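Local coordinates for tetracycline Repressor, class A (Pseudomonas sp., PDB 5MRU), which represses the tetracycline resistance gene by binding its operator DNA through a helix-turn-helix, and has lower operator affinity once tetracycline is bound, at residues F78-A83 against Q189-I194; R84-A89 against T136-T141; A115-L120 against G128-A133. One frame throughout, in Å; residues are numbered along the deposited sequence.

Contact 1 of 3, residues F78-A83 against Q189-I194; sequences FLTGNA and QGLAVI. With TDC (5a,6-anhydrotetracycline), chain B.
Thr80 and Leu191 are the closest backbone pair between helix 75-91 and helix 183-199, with 7.2 Å between Thr80 CA and Leu191 CA. Within 189-194, Leu191 alone touches 78-83. Its CG is anti to the backbone N (chi1 174°), which carries the forked end across to the other helix. The two methyls of the fork meet the single methyl of Ala83: Leu191 CD1 is 3.7 Å from Ala83 CB, and Leu191 CD2 is 3.9 Å from the same atom. Leu191 CD2 also lies 3.9 Å from the carbonyl Thr80 O. Thr80 CG2 is 4.3 Å from Leu191 CD2, while Thr80 OG1 is bonded back to Arg76 O in its own helix. Phe187, on the same helix as Leu191, and Ile137 of helix 127-153 also pack on Ala83. Beyond Leu191, helix 183-199 faces the second subunit, where Ile194 packs on Ile194 of that subunit. This fits the TetR family, in which the dimer is built on helices of the C-terminal domain.

Asn82 points to the ligand instead. Its amide grips 5a,6-anhydrotetracycline with both ends. The dimethylamino N4 of the ligand donates to Asn82 OD1 at 2.9 Å. Asn82 ND2 donates to the ligand O3 at 2.9 Å, in a nearly straight bond of 178°. The two bonds together fix which way round the amide lies. The OD1 bond is consistent with a protonated amine, whose charge would probably strengthen it. The chemistry is therefore split: helix 75-91 offers a small apolar methyl to helix 183-199 and the two polar ends of an amide to the ligand.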
loop_
_atom_site.group_PDB
_atom_site.type_symbol
_atom_site.label_atom_id
_atom_site.label_comp_id
_atom_site.label_asym_id
_atom_site.label_seq_id
_atom_site.Cartn_x
_atom_site.Cartn_y
_atom_site.Cartn_z
ATOM N N PHE A 78 4.895 -16.025 -14.954
ATOM C CA PHE A 78 4.320 -16.343 -13.639
ATOM C C PHE A 78 4.215 -15.134 -12.698
ATOM O O PHE A 78 3.151 -14.867 -12.138
ATOM C CB PHE A 78 5.124 -17.434 -12.928
ATOM C CG PHE A 78 4.814 -17.528 -11.468
ATOM C CD1 PHE A 78 3.576 -17.979 -11.044
ATOM C CD2 PHE A 78 5.725 -17.107 -10.514
ATOM C CE1 PHE A 78 3.251 -18.015 -9.691
ATOM C CE2 PHE A 78 5.408 -17.148 -9.159
ATOM C CZ PHE A 78 4.164 -17.602 -8.746
ATOM N N LEU A 79 5.326 -14.433 -12.482
ATOM C CA LEU A 79 5.314 -13.248 -11.623
ATOM C C LEU A 79 4.385 -12.164 -12.130
ATOM O O LEU A 79 3.742 -11.465 -11.318
ATOM C CB LEU A 79 6.698 -12.629 -11.495
ATOM C CG LEU A 79 7.740 -13.463 -10.772
ATOM C CD1 LEU A 79 9.126 -12.837 -10.953
ATOM C CD2 LEU A 79 7.432 -13.684 -9.306
ATOM N N THR A 80 4.347 -12.002 -13.456
ATOM C CA THR A 80 3.489 -11.013 -14.100
ATOM C C THR A 80 2.049 -11.381 -13.868
ATOM O O THR A 80 1.283 -10.612 -13.268
ATOM C CB THR A 80 3.713 -10.947 -15.611
ATOM O OG1 THR A 80 4.962 -10.290 -15.893
ATOM C CG2 THR A 80 2.590 -10.184 -16.264
ATOM N N GLY A 81 1.701 -12.572 -14.328
ATOM C CA GLY A 81 0.370 -13.092 -14.158
ATOM C C GLY A 81 -0.050 -13.098 -12.704
ATOM O O GLY A 81 -1.143 -12.622 -12.353
ATOM N N ASN A 82 0.840 -13.639 -11.870
ATOM C CA ASN A 82 0.686 -13.682 -10.408
ATOM C C ASN A 82 0.325 -12.373 -9.781
ATOM O O ASN A 82 -0.529 -12.327 -8.932
ATOM C CB ASN A 82 1.983 -14.107 -9.785
ATOM C CG ASN A 82 1.926 -14.088 -8.303
ATOM O OD1 ASN A 82 2.621 -13.299 -7.665
ATOM N ND2 ASN A 82 1.110 -14.970 -7.736
ATOM N N ALA A 83 1.000 -11.320 -10.224
ATOM C CA ALA A 83 0.776 -9.963 -9.738
ATOM C C ALA A 83 -0.531 -9.415 -10.252
ATOM O O ALA A 83 -1.294 -8.770 -9.528
ATOM C CB ALA A 83 1.909 -9.064 -10.215
ATOM N N GLN A 189 2.839 -0.854 -15.849
ATOM C CA GLN A 189 4.181 -0.295 -16.010
ATOM C C GLN A 189 5.088 -0.567 -14.814
ATOM O O GLN A 189 6.193 -1.072 -14.989
ATOM C CB GLN A 189 4.144 1.219 -16.236
ATOM C CG GLN A 189 3.964 1.668 -17.677
ATOM C CD GLN A 189 3.932 3.185 -17.809
ATOM O OE1 GLN A 189 4.143 3.925 -16.839
ATOM N NE2 GLN A 189 3.664 3.660 -19.013
ATOM N N GLY A 190 4.654 -0.214 -13.603
ATOM C CA GLY A 190 5.530 -0.373 -12.447
ATOM C C GLY A 190 5.971 -1.815 -12.322
ATOM O O GLY A 190 7.111 -2.105 -11.968
ATOM N N LEU A 191 5.034 -2.715 -12.606
ATOM C CA LEU A 191 5.260 -4.149 -12.604
ATOM C C LEU A 191 6.272 -4.542 -13.678
ATOM O O LEU A 191 7.067 -5.453 -13.461
ATOM C CB LEU A 191 3.942 -4.872 -12.876
ATOM C CG LEU A 191 4.032 -6.379 -13.042
ATOM C CD1 LEU A 191 4.596 -7.047 -11.786
ATOM C CD2 LEU A 191 2.693 -6.975 -13.414
ATOM N N ALA A 192 6.216 -3.880 -14.845
ATOM C CA ALA A 192 7.201 -4.108 -15.941
ATOM C C ALA A 192 8.614 -3.749 -15.482
ATOM O O ALA A 192 9.546 -4.544 -15.616
ATOM C CB ALA A 192 6.835 -3.324 -17.188
ATOM N N VAL A 193 8.758 -2.559 -14.907
ATOM C CA VAL A 193 10.019 -2.130 -14.311
ATOM C C VAL A 193 10.491 -3.129 -13.252
ATOM O O VAL A 193 11.658 -3.520 -13.192
ATOM C CB VAL A 193 9.853 -0.765 -13.653
ATOM C CG1 VAL A 193 11.112 -0.392 -12.887
ATOM C CG2 VAL A 193 9.499 0.275 -14.694
ATOM N N ILE A 194 9.580 -3.552 -12.408
ATOM C CA ILE A 194 9.960 -4.494 -11.378
ATOM C C ILE A 194 10.494 -5.784 -11.970
ATOM O O ILE A 194 11.456 -6.337 -11.470
ATOM C CB ILE A 194 8.795 -4.760 -10.404
ATOM C CG1 ILE A 194 8.804 -3.672 -9.312
ATOM C CG2 ILE A 194 8.870 -6.170 -9.803
ATOM C CD1 ILE A 194 7.521 -3.582 -8.503
HETATM O O12 TDC B . 0.509 -11.379 0.365
HETATM C C12 TDC B . 1.326 -12.204 -0.131
HETATM C C1B TDC B . 2.508 -12.643 0.644
HETATM C C11 TDC B . 2.667 -12.185 1.944
HETATM O O11 TDC B . 1.748 -11.314 2.509
HETATM C C1A TDC B . 3.754 -12.579 2.704
HETATM C C10 TDC B . 3.905 -12.111 4.002
HETATM O O10 TDC B . 3.008 -11.237 4.598
HETATM C C9 TDC B . 5.059 -12.547 4.798
HETATM C C8 TDC B . 5.963 -13.419 4.229
HETATM C C7 TDC B . 5.772 -13.861 2.930
HETATM C C61 TDC B . 4.688 -13.457 2.154
HETATM C C6 TDC B . 4.517 -13.922 0.829
HETATM C C62 TDC B . 5.473 -14.865 0.159
HETATM C C51 TDC B . 3.420 -13.521 0.073
HETATM C C5 TDC B . 3.256 -14.012 -1.354
HETATM C C1C TDC B . 1.105 -12.829 -1.479
HETATM C C1 TDC B . 0.524 -14.239 -1.325
HETATM O O1 TDC B . 0.215 -14.650 -0.209
HETATM O O1C TDC B . 0.316 -12.021 -2.317
HETATM C C41 TDC B . 2.404 -13.048 -2.193
HETATM C C4 TDC B . 2.234 -13.607 -3.642
HETATM N N4 TDC B . 2.279 -12.655 -4.816
HETATM C C43 TDC B . 1.642 -11.327 -4.589
HETATM C C42 TDC B . 3.736 -12.429 -5.114
HETATM C C3 TDC B . 1.077 -14.613 -3.729
HETATM O O3 TDC B . 0.932 -15.159 -4.814
HETATM C C2 TDC B . 0.310 -14.971 -2.559
HETATM C C21 TDC B . -0.707 -16.033 -2.626
HETATM O O21 TDC B . -0.849 -16.698 -3.664
HETATM N N21 TDC B . -1.419 -16.400 -1.538
#

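Contact 2 of 3, residues R84-A89 against T136-T141; sequences RSFRQA and TISYFT. With TDC (5a,6-anhydrotetracycline), chain B.
Phe86 meets Ser138 and Thr141, and Arg87 meets Thr141, where helix 75-91 packs on helix 127-153 inside the all-helical C-terminal domain of the TetR fold. The axes of the two short helical segments pass 10.2 Å apart, crossing at -36°. Phe86 comes first and makes the larger contact. Its CG is anti to the backbone N (chi1 -179°), which sends the ring between helix 127-153 and the bound 5a,6-anhydrotetracycline. The ligand oxygen O1C lies over the centre of one ring face, 3.3 Å above the plane. Ser138 O approaches the ring edge near its plane, with Phe86 CE2 4.2 Å from Ser138 O. The methyl of Thr141 comes in at a slant to the ring, 3.6 Å from Thr141 CG2 to Phe86 CD2. His100, a probable magnesium ligand, meets the same ring edge-to-face. The Ser138 hydroxyl is turned to the pocket too, 3.7 Å from Ser138 OG to the ligand O12.

Arg87 follows and uses its aliphatic base here. Its chain then runs out extended, and the guanidinium forms a salt bridge with Glu148. Thr141 serves both residues of helix 75-91. The methyl that meets the Phe86 ring also reaches the arginine, with Thr141 CG2 3.7 Å from Arg87 CB.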
loop_
_atom_site.group_PDB
_atom_site.type_symbol
_atom_site.label_atom_id
_atom_site.label_comp_id
_atom_site.label_asym_id
_atom_site.label_seq_id
_atom_site.Cartn_x
_atom_site.Cartn_y
_atom_site.Cartn_z
ATOM N N ARG A 84 -0.764 -9.649 -11.536
ATOM C CA ARG A 84 -2.028 -9.282 -12.157
ATOM C C ARG A 84 -3.171 -9.926 -11.448
ATOM O O ARG A 84 -4.213 -9.290 -11.221
ATOM C CB ARG A 84 -2.034 -9.699 -13.623
ATOM C CG ARG A 84 -1.352 -8.667 -14.463
ATOM C CD ARG A 84 -1.094 -9.227 -15.808
ATOM N NE ARG A 84 -0.712 -8.191 -16.749
ATOM C CZ ARG A 84 -0.049 -8.438 -17.877
ATOM N NH1 ARG A 84 0.299 -9.686 -18.199
ATOM N NH2 ARG A 84 0.274 -7.436 -18.690
ATOM N N SER A 85 -2.987 -11.194 -11.108
ATOM C CA SER A 85 -4.058 -11.986 -10.519
ATOM C C SER A 85 -4.320 -11.631 -9.056
ATOM O O SER A 85 -5.459 -11.596 -8.615
ATOM C CB SER A 85 -3.679 -13.427 -10.620
ATOM O OG SER A 85 -4.759 -14.201 -10.238
ATOM N N PHE A 86 -3.243 -11.406 -8.301
ATOM C CA PHE A 86 -3.325 -10.911 -6.938
ATOM C C PHE A 86 -4.145 -9.622 -6.949
ATOM O O PHE A 86 -5.211 -9.553 -6.350
ATOM C CB PHE A 86 -1.912 -10.678 -6.396
ATOM C CG PHE A 86 -1.851 -10.173 -4.957
ATOM C CD1 PHE A 86 -2.643 -10.710 -3.973
ATOM C CD2 PHE A 86 -0.935 -9.202 -4.598
ATOM C CE1 PHE A 86 -2.565 -10.283 -2.667
ATOM C CE2 PHE A 86 -0.848 -8.753 -3.286
ATOM C CZ PHE A 86 -1.673 -9.300 -2.312
ATOM N N ARG A 87 -3.672 -8.651 -7.723
ATOM C CA ARG A 87 -4.283 -7.329 -7.839
ATOM C C ARG A 87 -5.754 -7.371 -8.073
ATOM O O ARG A 87 -6.482 -6.638 -7.464
ATOM C CB ARG A 87 -3.666 -6.564 -9.005
ATOM C CG ARG A 87 -4.388 -5.283 -9.309
ATOM C CD ARG A 87 -3.490 -4.306 -10.039
ATOM N NE ARG A 87 -4.149 -3.021 -10.383
ATOM C CZ ARG A 87 -4.812 -2.769 -11.517
ATOM N NH1 ARG A 87 -4.954 -3.710 -12.418
ATOM N NH2 ARG A 87 -5.343 -1.573 -11.744
ATOM N N GLN A 88 -6.189 -8.204 -8.991
ATOM C CA GLN A 88 -7.640 -8.339 -9.267
ATOM C C GLN A 88 -8.418 -8.925 -8.080
ATOM O O GLN A 88 -9.585 -8.559 -7.849
ATOM C CB GLN A 88 -7.887 -9.163 -10.540
ATOM C CG GLN A 88 -7.420 -8.459 -11.818
ATOM C CD GLN A 88 -8.074 -7.087 -12.016
ATOM O OE1 GLN A 88 -7.452 -6.160 -12.556
ATOM N NE2 GLN A 88 -9.323 -6.943 -11.551
ATOM N N ALA A 89 -7.773 -9.805 -7.306
ATOM C CA ALA A 89 -8.397 -10.324 -6.086
ATOM C C ALA A 89 -8.633 -9.185 -5.094
ATOM O O ALA A 89 -9.660 -9.109 -4.444
ATOM C CB ALA A 89 -7.509 -11.395 -5.485
ATOM N N THR A 136 8.349 -7.815 -2.926
ATOM C CA THR A 136 8.379 -6.531 -3.593
ATOM C C THR A 136 7.165 -6.316 -4.510
ATOM O O THR A 136 6.562 -5.250 -4.532
ATOM C CB THR A 136 9.690 -6.405 -4.367
ATOM O OG1 THR A 136 10.784 -6.296 -3.436
ATOM C CG2 THR A 136 9.665 -5.204 -5.271
ATOM N N ILE A 137 6.829 -7.350 -5.264
ATOM C CA ILE A 137 5.654 -7.361 -6.112
ATOM C C ILE A 137 4.446 -7.192 -5.225
ATOM O O ILE A 137 3.566 -6.375 -5.500
ATOM C CB ILE A 137 5.560 -8.675 -6.933
ATOM C CG1 ILE A 137 6.594 -8.663 -8.054
ATOM C CG2 ILE A 137 4.173 -8.880 -7.550
ATOM C CD1 ILE A 137 6.685 -9.959 -8.792
ATOM N N SER A 138 4.423 -7.956 -4.145
ATOM C CA SER A 138 3.381 -7.857 -3.144
ATOM C C SER A 138 3.206 -6.419 -2.557
ATOM O O SER A 138 2.100 -5.842 -2.529
ATOM C CB SER A 138 3.685 -8.883 -2.072
ATOM O OG SER A 138 2.774 -8.778 -1.029
ATOM N N TYR A 139 4.305 -5.824 -2.131
ATOM C CA TYR A 139 4.277 -4.469 -1.586
ATOM C C TYR A 139 3.840 -3.435 -2.597
ATOM O O TYR A 139 3.057 -2.537 -2.260
ATOM C CB TYR A 139 5.619 -4.131 -0.996
ATOM C CG TYR A 139 5.865 -4.905 0.259
ATOM C CD1 TYR A 139 4.827 -5.594 0.906
ATOM C CD2 TYR A 139 7.109 -4.921 0.834
ATOM C CE1 TYR A 139 5.038 -6.279 2.081
ATOM C CE2 TYR A 139 7.340 -5.604 2.013
ATOM C CZ TYR A 139 6.307 -6.290 2.626
ATOM O OH TYR A 139 6.551 -6.964 3.812
ATOM N N PHE A 140 4.303 -3.595 -3.833
ATOM C CA PHE A 140 3.933 -2.719 -4.927
ATOM C C PHE A 140 2.444 -2.787 -5.216
ATOM O O PHE A 140 1.805 -1.769 -5.450
ATOM C CB PHE A 140 4.673 -3.115 -6.202
ATOM C CG PHE A 140 4.231 -2.351 -7.408
ATOM C CD1 PHE A 140 4.397 -0.985 -7.466
ATOM C CD2 PHE A 140 3.628 -2.994 -8.475
ATOM C CE1 PHE A 140 3.998 -0.268 -8.585
ATOM C CE2 PHE A 140 3.219 -2.288 -9.612
ATOM C CZ PHE A 140 3.401 -0.921 -9.664
ATOM N N THR A 141 1.916 -4.003 -5.242
ATOM C CA THR A 141 0.535 -4.247 -5.650
ATOM C C THR A 141 -0.441 -3.662 -4.614
ATOM O O THR A 141 -1.311 -2.834 -4.928
ATOM C CB THR A 141 0.312 -5.748 -5.802
ATOM O OG1 THR A 141 1.352 -6.288 -6.616
ATOM C CG2 THR A 141 -1.019 -6.072 -6.454
HETATM O O12 TDC B . 0.509 -11.379 0.365
HETATM C C12 TDC B . 1.326 -12.204 -0.131
HETATM C C1B TDC B . 2.508 -12.643 0.644
HETATM C C11 TDC B . 2.667 -12.185 1.944
HETATM O O11 TDC B . 1.748 -11.314 2.509
HETATM C C1A TDC B . 3.754 -12.579 2.704
HETATM C C10 TDC B . 3.905 -12.111 4.002
HETATM O O10 TDC B . 3.008 -11.237 4.598
HETATM C C9 TDC B . 5.059 -12.547 4.798
HETATM C C8 TDC B . 5.963 -13.419 4.229
HETATM C C7 TDC B . 5.772 -13.861 2.930
HETATM C C61 TDC B . 4.688 -13.457 2.154
HETATM C C6 TDC B . 4.517 -13.922 0.829
HETATM C C62 TDC B . 5.473 -14.865 0.159
HETATM C C51 TDC B . 3.420 -13.521 0.073
HETATM C C5 TDC B . 3.256 -14.012 -1.354
HETATM C C1C TDC B . 1.105 -12.829 -1.479
HETATM C C1 TDC B . 0.524 -14.239 -1.325
HETATM O O1 TDC B . 0.215 -14.650 -0.209
HETATM O O1C TDC B . 0.316 -12.021 -2.317
HETATM C C41 TDC B . 2.404 -13.048 -2.193
HETATM C C4 TDC B . 2.234 -13.607 -3.642
HETATM N N4 TDC B . 2.279 -12.655 -4.816
HETATM C C43 TDC B . 1.642 -11.327 -4.589
HETATM C C42 TDC B . 3.736 -12.429 -5.114
HETATM C C3 TDC B . 1.077 -14.613 -3.729
HETATM O O3 TDC B . 0.932 -15.159 -4.814
HETATM C C2 TDC B . 0.310 -14.971 -2.559
HETATM C C21 TDC B . -0.707 -16.033 -2.626
HETATM O O21 TDC B . -0.849 -16.698 -3.664
HETATM N N21 TDC B . -1.419 -16.400 -1.538
#

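Contact 3 of 3, residues A115-L120 against G128-A133; sequences AQLRFL and GDAVNA. With TDC (5a,6-anhydrotetracycline), chain B.
Ala130 turns its methyl toward Leu117 and Leu120, which lie one turn apart along helix 107-123. The contact joins two consecutive helices of the C-terminal ligand-binding domain of the TetR fold, helix 107-123 and helix 127-153, linked by a very short connection. The two leucines meet the alanine with different parts. Leu117 leaves its backbone obliquely and bends its tip inward, so that Leu117 CD2 is 4.0 Å from Ala130 CB. Leu120 points at the other helix from its root, and it is Leu120 CB that lies 4.2 Å from Ala130 CB. The Leu120 side chain also packs on Leu79 and Leu134, in the interior of the domain. The small methyl of Ala130 is thus met by the end of one leucine and the base of the other. The meeting is wholly apolar.

Gln116, next to Leu117, is oriented differently and serves the drug pocket. With its chain extended beyond CG (chi2 -160°), Gln116 reaches the ring of 5a,6-anhydrotetracycline that bears O3. There the amide faces the ligand oxygen with both of its polar atoms. The ligand O3 makes a weak bond to Gln116 OE1, 3.3 Å away. The other is shorter but bent: Gln116 NE2 donates to the ligand O3 at 2.8 Å, with an angle of 147°.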
loop_
_atom_site.group_PDB
_atom_site.type_symbol
_atom_site.label_atom_id
_atom_site.label_comp_id
_atom_site.label_asym_id
_atom_site.label_seq_id
_atom_site.Cartn_x
_atom_site.Cartn_y
_atom_site.Cartn_z
ATOM N N ALA A 115 5.390 -23.608 -3.085
ATOM C CA ALA A 115 5.465 -23.993 -4.500
ATOM C C ALA A 115 5.955 -22.852 -5.392
ATOM O O ALA A 115 6.655 -23.094 -6.385
ATOM C CB ALA A 115 4.110 -24.481 -4.983
ATOM N N GLN A 116 5.565 -21.621 -5.033
ATOM C CA GLN A 116 5.958 -20.407 -5.756
ATOM C C GLN A 116 7.472 -20.304 -5.785
ATOM O O GLN A 116 8.089 -20.243 -6.855
ATOM C CB GLN A 116 5.356 -19.141 -5.110
ATOM C CG GLN A 116 3.834 -19.110 -5.063
ATOM C CD GLN A 116 3.259 -17.707 -4.879
ATOM O OE1 GLN A 116 3.798 -16.733 -5.405
ATOM N NE2 GLN A 116 2.147 -17.601 -4.149
ATOM N N LEU A 117 8.062 -20.314 -4.598
ATOM C CA LEU A 117 9.524 -20.365 -4.442
ATOM C C LEU A 117 10.262 -21.465 -5.240
ATOM O O LEU A 117 11.066 -21.158 -6.132
ATOM C CB LEU A 117 9.854 -20.515 -2.957
ATOM C CG LEU A 117 10.309 -19.243 -2.244
ATOM C CD1 LEU A 117 9.466 -18.976 -1.002
ATOM C CD2 LEU A 117 11.806 -19.366 -1.929
ATOM N N ARG A 118 9.976 -22.729 -4.912
ATOM C CA ARG A 118 10.663 -23.886 -5.508
ATOM C C ARG A 118 10.576 -23.863 -7.027
ATOM O O ARG A 118 11.300 -24.600 -7.696
ATOM C CB ARG A 118 10.100 -25.211 -4.971
ATOM N N PHE A 119 9.672 -23.038 -7.555
ATOM C CA PHE A 119 9.646 -22.709 -8.970
ATOM C C PHE A 119 10.691 -21.645 -9.317
ATOM O O PHE A 119 11.438 -21.810 -10.270
ATOM C CB PHE A 119 8.244 -22.232 -9.369
ATOM C CG PHE A 119 8.132 -21.813 -10.804
ATOM C CD1 PHE A 119 8.060 -22.759 -11.810
ATOM C CD2 PHE A 119 8.097 -20.478 -11.145
ATOM C CE1 PHE A 119 7.952 -22.381 -13.137
ATOM C CE2 PHE A 119 7.991 -20.090 -12.466
ATOM C CZ PHE A 119 7.920 -21.043 -13.468
ATOM N N LEU A 120 10.736 -20.547 -8.566
ATOM C CA LEU A 120 11.648 -19.460 -8.907
ATOM C C LEU A 120 13.099 -19.878 -8.703
ATOM O O LEU A 120 13.975 -19.565 -9.526
ATOM C CB LEU A 120 11.333 -18.221 -8.098
ATOM C CG LEU A 120 9.933 -17.588 -8.327
ATOM C CD1 LEU A 120 9.516 -16.759 -7.125
ATOM C CD2 LEU A 120 9.842 -16.735 -9.588
ATOM N N GLY A 128 17.190 -15.582 -1.204
ATOM C CA GLY A 128 16.846 -14.233 -0.776
ATOM C C GLY A 128 16.288 -13.397 -1.907
ATOM O O GLY A 128 15.452 -12.521 -1.677
ATOM N N ASP A 129 16.756 -13.659 -3.123
ATOM C CA ASP A 129 16.209 -13.011 -4.305
ATOM C C ASP A 129 14.774 -13.414 -4.544
ATOM O O ASP A 129 13.954 -12.583 -4.943
ATOM C CB ASP A 129 17.020 -13.354 -5.557
ATOM C CG ASP A 129 18.310 -12.593 -5.636
ATOM O OD1 ASP A 129 18.338 -11.461 -5.115
ATOM O OD2 ASP A 129 19.290 -13.116 -6.225
ATOM N N ALA A 130 14.464 -14.683 -4.328
ATOM C CA ALA A 130 13.106 -15.162 -4.589
ATOM C C ALA A 130 12.106 -14.575 -3.591
ATOM O O ALA A 130 11.021 -14.171 -3.990
ATOM C CB ALA A 130 13.050 -16.685 -4.582
ATOM N N VAL A 131 12.478 -14.522 -2.309
ATOM C CA VAL A 131 11.639 -13.906 -1.287
ATOM C C VAL A 131 11.408 -12.466 -1.680
ATOM O O VAL A 131 10.264 -11.994 -1.653
ATOM C CB VAL A 131 12.275 -13.897 0.122
ATOM C CG1 VAL A 131 11.240 -13.435 1.142
ATOM C CG2 VAL A 131 12.849 -15.257 0.495
ATOM N N ASN A 132 12.495 -11.787 -2.053
ATOM C CA ASN A 132 12.447 -10.380 -2.468
ATOM C C ASN A 132 11.562 -10.097 -3.678
ATOM O O ASN A 132 10.864 -9.094 -3.705
ATOM C CB ASN A 132 13.846 -9.819 -2.751
ATOM C CG ASN A 132 13.821 -8.317 -3.046
ATOM O OD1 ASN A 132 14.073 -7.877 -4.171
ATOM N ND2 ASN A 132 13.479 -7.532 -2.036
ATOM N N ALA A 133 11.599 -10.975 -4.668
ATOM C CA ALA A 133 10.704 -10.857 -5.822
ATOM C C ALA A 133 9.209 -10.942 -5.433
ATOM O O ALA A 133 8.366 -10.292 -6.041
ATOM C CB ALA A 133 11.036 -11.915 -6.877
HETATM O O12 TDC B . 0.509 -11.379 0.365
HETATM C C12 TDC B . 1.326 -12.204 -0.131
HETATM C C1B TDC B . 2.508 -12.643 0.644
HETATM C C11 TDC B . 2.667 -12.185 1.944
HETATM O O11 TDC B . 1.748 -11.314 2.509
HETATM C C1A TDC B . 3.754 -12.579 2.704
HETATM C C10 TDC B . 3.905 -12.111 4.002
HETATM O O10 TDC B . 3.008 -11.237 4.598
HETATM C C9 TDC B . 5.059 -12.547 4.798
HETATM C C8 TDC B . 5.963 -13.419 4.229
HETATM C C7 TDC B . 5.772 -13.861 2.930
HETATM C C61 TDC B . 4.688 -13.457 2.154
HETATM C C6 TDC B . 4.517 -13.922 0.829
HETATM C C62 TDC B . 5.473 -14.865 0.159
HETATM C C51 TDC B . 3.420 -13.521 0.073
HETATM C C5 TDC B . 3.256 -14.012 -1.354
HETATM C C1C TDC B . 1.105 -12.829 -1.479
HETATM C C1 TDC B . 0.524 -14.239 -1.325
HETATM O O1 TDC B . 0.215 -14.650 -0.209
HETATM O O1C TDC B . 0.316 -12.021 -2.317
HETATM C C41 TDC B . 2.404 -13.048 -2.193
HETATM C C4 TDC B . 2.234 -13.607 -3.642
HETATM N N4 TDC B . 2.279 -12.655 -4.816
HETATM C C43 TDC B . 1.642 -11.327 -4.589
HETATM C C42 TDC B . 3.736 -12.429 -5.114
HETATM C C3 TDC B . 1.077 -14.613 -3.729
HETATM O O3 TDC B . 0.932 -15.159 -4.814
HETATM C C2 TDC B . 0.310 -14.971 -2.559
HETATM C C21 TDC B . -0.707 -16.033 -2.626
HETATM O O21 TDC B . -0.849 -16.698 -3.664
HETATM N N21 TDC B . -1.419 -16.400 -1.538
#

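How the contacts relate
From the N terminus, the DNA-binding region comes first, and helix 75-91 then supplies the first segments of contacts 1 and 2 back to back. The chain goes on to helix 107-123, and contact 3 closes the smallest loop, against the start of helix 127-153. Further along that helix, 136-141 returns to 84-89 and closes contact 2 around contact 3. Helix 183-199 closes contact 1 last, around both. The three are nested and none cross. Phe140 packs on Gly190 and Leu191 between contacts 1 and 2, and Phe78 on Gln116 and Phe119 between contacts 1 and 3. The contacts tie four helices together. Three line the ligand pocket, and helices 127-153 and 183-199 also pack on the second subunit.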